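Putative sugar binding protein (Bacteroides vulgatus ATCC 8482, PDB 3KEZ) is a SusD-family protein that probably binds sugars or related nutrients at the outer membrane and carries a calcium ion. Local coordinates at residues I17-I23 / N98-I104; L85-I89 / I122-L127. One frame throughout, in Å; residues are numbered along the deposited sequence.

Contact 1 of 2, residues I17-I23 / N98-I104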
# COMPACT_ATOMS: atom_id res chain seq x y z
N ILE A 17 16.46 -7.82 -24.52
CA ILE A 17 17.07 -8.63 -23.47
C ILE A 17 17.98 -9.67 -24.13
O ILE A 17 17.51 -10.52 -24.88
CB ILE A 17 15.99 -9.31 -22.58
CG1 ILE A 17 14.98 -8.28 -22.06
CG2 ILE A 17 16.63 -10.09 -21.40
CD1 ILE A 17 15.47 -7.36 -21.01
N ASN A 18 19.28 -9.55 -23.88
CA ASN A 18 20.27 -10.47 -24.35
C ASN A 18 21.12 -11.06 -23.22
O ASN A 18 21.58 -12.18 -23.33
CB ASN A 18 21.18 -9.74 -25.33
CG ASN A 18 20.47 -9.41 -26.63
OD1 ASN A 18 20.52 -8.28 -27.09
ND2 ASN A 18 19.83 -10.41 -27.22
N VAL A 19 21.35 -10.30 -22.16
CA VAL A 19 22.20 -10.72 -21.04
C VAL A 19 21.51 -10.33 -19.75
O VAL A 19 20.57 -9.53 -19.75
CB VAL A 19 23.59 -10.05 -21.14
CG1 VAL A 19 24.33 -10.52 -22.37
CG2 VAL A 19 23.45 -8.52 -21.22
N LEU A 20 21.96 -10.89 -18.63
CA LEU A 20 21.32 -10.63 -17.34
C LEU A 20 21.22 -9.15 -16.99
O LEU A 20 20.22 -8.70 -16.42
CB LEU A 20 22.04 -11.35 -16.19
CG LEU A 20 21.45 -12.66 -15.65
CD1 LEU A 20 22.04 -12.90 -14.29
CD2 LEU A 20 19.92 -12.63 -15.57
N SER A 21 22.27 -8.40 -17.30
CA SER A 21 22.31 -7.01 -16.92
C SER A 21 21.20 -6.21 -17.61
O SER A 21 20.82 -5.13 -17.13
CB SER A 21 23.69 -6.46 -17.28
OG SER A 21 23.92 -6.58 -18.66
N ASP A 22 20.67 -6.73 -18.71
CA ASP A 22 19.49 -6.13 -19.33
C ASP A 22 18.25 -6.27 -18.44
O ASP A 22 17.36 -5.39 -18.44
CB ASP A 22 19.23 -6.71 -20.73
CG ASP A 22 20.37 -6.45 -21.71
OD1 ASP A 22 20.93 -5.32 -21.72
OD2 ASP A 22 20.69 -7.39 -22.48
N ILE A 23 18.18 -7.39 -17.72
CA ILE A 23 17.10 -7.60 -16.78
C ILE A 23 17.25 -6.59 -15.66
O ILE A 23 16.28 -5.97 -15.27
CB ILE A 23 17.07 -8.99 -16.13
CG1 ILE A 23 16.99 -10.09 -17.21
CG2 ILE A 23 15.86 -9.05 -15.14
CD1 ILE A 23 15.74 -10.01 -18.04
N ASN A 98 11.60 -13.40 -20.90
CA ASN A 98 12.96 -13.52 -21.39
C ASN A 98 13.94 -14.12 -20.41
O ASN A 98 14.85 -14.84 -20.82
CB ASN A 98 13.45 -12.14 -21.86
CG ASN A 98 12.89 -11.78 -23.21
OD1 ASN A 98 13.41 -12.21 -24.24
ND2 ASN A 98 11.80 -11.03 -23.21
N VAL A 99 13.71 -13.90 -19.13
CA VAL A 99 14.69 -14.23 -18.13
C VAL A 99 15.07 -15.70 -18.11
O VAL A 99 16.23 -16.02 -17.86
CB VAL A 99 14.27 -13.77 -16.69
CG1 VAL A 99 13.03 -14.52 -16.23
CG2 VAL A 99 15.42 -13.99 -15.74
N ASP A 100 14.12 -16.59 -18.36
CA ASP A 100 14.41 -18.03 -18.30
C ASP A 100 15.12 -18.55 -19.56
O ASP A 100 15.64 -19.64 -19.57
CB ASP A 100 13.13 -18.84 -18.06
CG ASP A 100 12.52 -18.58 -16.69
OD1 ASP A 100 13.27 -18.30 -15.73
OD2 ASP A 100 11.28 -18.68 -16.57
N LYS A 101 15.15 -17.74 -20.61
CA LYS A 101 15.81 -18.11 -21.84
C LYS A 101 17.29 -17.79 -21.79
O LYS A 101 18.05 -18.33 -22.60
CB LYS A 101 15.18 -17.38 -23.01
CG LYS A 101 13.69 -17.70 -23.20
CD LYS A 101 13.06 -16.79 -24.25
CE LYS A 101 11.65 -17.25 -24.60
NZ LYS A 101 11.28 -16.84 -26.00
N LEU A 102 17.71 -16.93 -20.87
CA LEU A 102 19.09 -16.47 -20.83
C LEU A 102 19.95 -17.60 -20.30
O LEU A 102 19.66 -18.14 -19.26
CB LEU A 102 19.22 -15.22 -19.94
CG LEU A 102 18.52 -13.93 -20.37
CD1 LEU A 102 18.67 -12.78 -19.32
CD2 LEU A 102 19.06 -13.51 -21.73
N SER A 103 20.99 -18.01 -21.01
CA SER A 103 21.92 -18.96 -20.41
C SER A 103 22.90 -18.20 -19.49
O SER A 103 23.42 -17.14 -19.83
CB SER A 103 22.64 -19.83 -21.45
OG SER A 103 23.61 -19.12 -22.16
N ILE A 104 23.08 -18.73 -18.29
CA ILE A 104 23.84 -18.06 -17.25
C ILE A 104 24.79 -19.09 -16.64
O ILE A 104 24.68 -20.29 -16.93
CB ILE A 104 22.89 -17.46 -16.16
CG1 ILE A 104 22.10 -18.56 -15.44
CG2 ILE A 104 21.90 -16.46 -16.79
CD1 ILE A 104 21.25 -18.03 -14.32
O HOH W 1 14.69 -9.84 -25.78
O HOH W 2 16.34 -13.26 -24.85
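N98 OD1 accepts from two waters, and both of them lead to the backbone of I17. Water 1 accepts from I17 N (3.0 Å) and donates to N98 OD1 (3.1 Å). Water 2 donates to I17 O (3.0 Å) and to N98 OD1 (3.2 Å). The other end of the amide is also held, because N98 ND2 bonds to L94 O near the end of helix 80-96. N98 CB rests on I17 CG2. No direct hydrogen bond joins the two segments.

The rest is mostly apolar and centres on L102. Its CG lies anti to the carbonyl carbon (chi1 -65°), and its two methyls reach the chain at the start of helix 20-34. L102 CD1 fits among I17, L20 and I23, with I23 CG1 at 3.8 Å. L102 CD2 lies 3.3 Å from N18 O. I104 adds CG2, which meets L20 CG at 4.0 Å. The segment 98-104 lies in the loop of a helical hairpin, between helix 80-96 and helix 109-134, in the mainly helical N-terminal part of a SusD-like fold. The contact therefore packs the start of helix 20-34 against that loop. Its partners also touch the hairpin itself, L20 on Y111 and I23 on L115.

The chain leading into helix 20-34 is held by D22. D22 OD2 accepts from N18 N (2.9 Å) and from V19 N, which approach from opposite faces of the carboxylate plane.

Contact 2 of 2, residues L85-I89 / I122-L127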
# COMPACT_ATOMS: atom_id res chain seq x y z
N LEU A 85 0.60 1.72 -13.60
CA LEU A 85 0.57 0.31 -13.23
C LEU A 85 0.71 -0.62 -14.46
O LEU A 85 1.43 -1.63 -14.41
CB LEU A 85 -0.65 -0.00 -12.36
CG LEU A 85 -0.49 0.65 -10.98
CD1 LEU A 85 -1.77 0.70 -10.21
CD2 LEU A 85 0.66 0.02 -10.15
N TYR A 86 0.07 -0.27 -15.59
CA TYR A 86 0.19 -1.09 -16.78
C TYR A 86 1.57 -0.95 -17.41
O TYR A 86 2.10 -1.91 -17.98
CB TYR A 86 -0.94 -0.81 -17.79
CG TYR A 86 -2.15 -1.68 -17.48
CD1 TYR A 86 -2.07 -3.09 -17.54
CD2 TYR A 86 -3.35 -1.11 -17.05
CE1 TYR A 86 -3.14 -3.88 -17.21
CE2 TYR A 86 -4.43 -1.88 -16.72
CZ TYR A 86 -4.34 -3.26 -16.79
OH TYR A 86 -5.44 -4.00 -16.49
N SER A 87 2.17 0.23 -17.31
CA SER A 87 3.58 0.41 -17.70
C SER A 87 4.52 -0.53 -16.94
O SER A 87 5.34 -1.24 -17.54
CB SER A 87 4.00 1.85 -17.46
OG SER A 87 5.34 2.03 -17.83
N ILE A 88 4.40 -0.52 -15.62
CA ILE A 88 5.12 -1.41 -14.74
C ILE A 88 4.91 -2.90 -15.12
O ILE A 88 5.87 -3.67 -15.32
CB ILE A 88 4.73 -1.14 -13.25
CG1 ILE A 88 5.26 0.21 -12.78
CG2 ILE A 88 5.17 -2.30 -12.36
CD1 ILE A 88 4.55 0.75 -11.56
N ILE A 89 3.65 -3.30 -15.22
CA ILE A 89 3.33 -4.69 -15.66
C ILE A 89 3.96 -5.04 -17.03
O ILE A 89 4.52 -6.12 -17.19
CB ILE A 89 1.75 -4.93 -15.72
CG1 ILE A 89 1.16 -4.85 -14.30
CG2 ILE A 89 1.47 -6.23 -16.49
CD1 ILE A 89 -0.43 -4.82 -14.21
N ILE A 122 6.45 -7.60 -8.19
CA ILE A 122 6.03 -6.33 -8.70
C ILE A 122 4.79 -6.47 -9.58
O ILE A 122 3.87 -5.73 -9.41
CB ILE A 122 7.18 -5.60 -9.43
CG1 ILE A 122 8.23 -5.18 -8.40
CG2 ILE A 122 6.72 -4.32 -10.13
CD1 ILE A 122 9.59 -4.76 -8.98
N ARG A 123 4.75 -7.46 -10.47
CA ARG A 123 3.55 -7.66 -11.29
C ARG A 123 2.32 -7.96 -10.43
O ARG A 123 1.24 -7.48 -10.73
CB ARG A 123 3.74 -8.75 -12.35
CG ARG A 123 2.60 -8.79 -13.38
CD ARG A 123 2.99 -9.67 -14.56
NE ARG A 123 3.07 -11.08 -14.18
CZ ARG A 123 3.43 -12.09 -14.98
NH1 ARG A 123 3.76 -11.86 -16.25
NH2 ARG A 123 3.44 -13.33 -14.50
N GLY A 124 2.50 -8.79 -9.39
CA GLY A 124 1.42 -9.10 -8.46
C GLY A 124 0.93 -7.87 -7.70
O GLY A 124 -0.28 -7.65 -7.58
N MSE A 125 1.88 -7.08 -7.19
CA MSE A 125 1.57 -5.82 -6.54
C MSE A 125 0.81 -4.90 -7.46
O MSE A 125 -0.21 -4.30 -7.06
CB MSE A 125 2.86 -5.13 -6.07
CG MSE A 125 2.62 -3.83 -5.35
SE MSE A 125 4.35 -2.97 -5.03
CE MSE A 125 5.24 -4.42 -4.06
N ALA A 126 1.31 -4.74 -8.67
CA ALA A 126 0.70 -3.76 -9.58
C ALA A 126 -0.71 -4.19 -9.99
O ALA A 126 -1.64 -3.36 -10.04
CB ALA A 126 1.59 -3.54 -10.82
N LEU A 127 -0.90 -5.49 -10.27
CA LEU A 127 -2.22 -5.98 -10.65
C LEU A 127 -3.16 -5.92 -9.42
O LEU A 127 -4.33 -5.59 -9.56
CB LEU A 127 -2.19 -7.38 -11.27
CG LEU A 127 -3.54 -8.03 -11.71
CD1 LEU A 127 -4.27 -7.12 -12.66
CD2 LEU A 127 -3.25 -9.42 -12.35
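A126 CB is the bump at the middle of this contact. It fits the hollow formed by L85, I88 and I89 on the facing helix. L85 CD2 and I89 CG1 each lie 3.7 Å from A126 CB, and I88 CG2 is a little farther, at 4.1 Å. The small alanine lets these larger side chains close over it. The longer branch of I89 passes over A126. I89 CG1 stands anti to the carbonyl carbon (chi1 -66°), and the extended chi2 (170°) carries I89 CD1 to 4.0 Å from L127 N. I89 CG2 touches R123 CG, the two side chains crossing at about a right angle. The I88 and I122 side chains also cross steeply. I88 CG2 and I122 CG2 are pressed to 3.4 Å, a close fit for two methyls.

The segments belong to an antiparallel helix pair, 80-96 and 109-134. Their local axes come within 9.2 Å and cross at -159°. Helix 20-34 covers one flank, with Y31 on I122 and M34 on I88. R123 NE forms a salt bridge with D176, and NH1 a hydrogen bond with N93 of helix 80-96. Between the two buried segments themselves no hydrogen bond forms, so their pairing rests on shape and the exclusion of water, with the R123-N93 bond to one side.

In the fold
Along the chain the segments alternate: 17-23, 85-89, 98-104, 122-127. Contact 2 pairs helix 80-96 with helix 109-134, and contact 1 sits on the loop that joins these two helices. Helix 20-34 begins at contact 1 and runs on to flank contact 2. The centres of the contacts are 20 Å apart, and their nearest atoms about 9 Å. The centre of contact 2 lies 13 Å from the centre of the chain, and the contact is wholly buried. Contact 1 is farther out, at 30 Å, and partly buried. Together they tie three helices of the N-terminal part into one bundle, away from the calcium site.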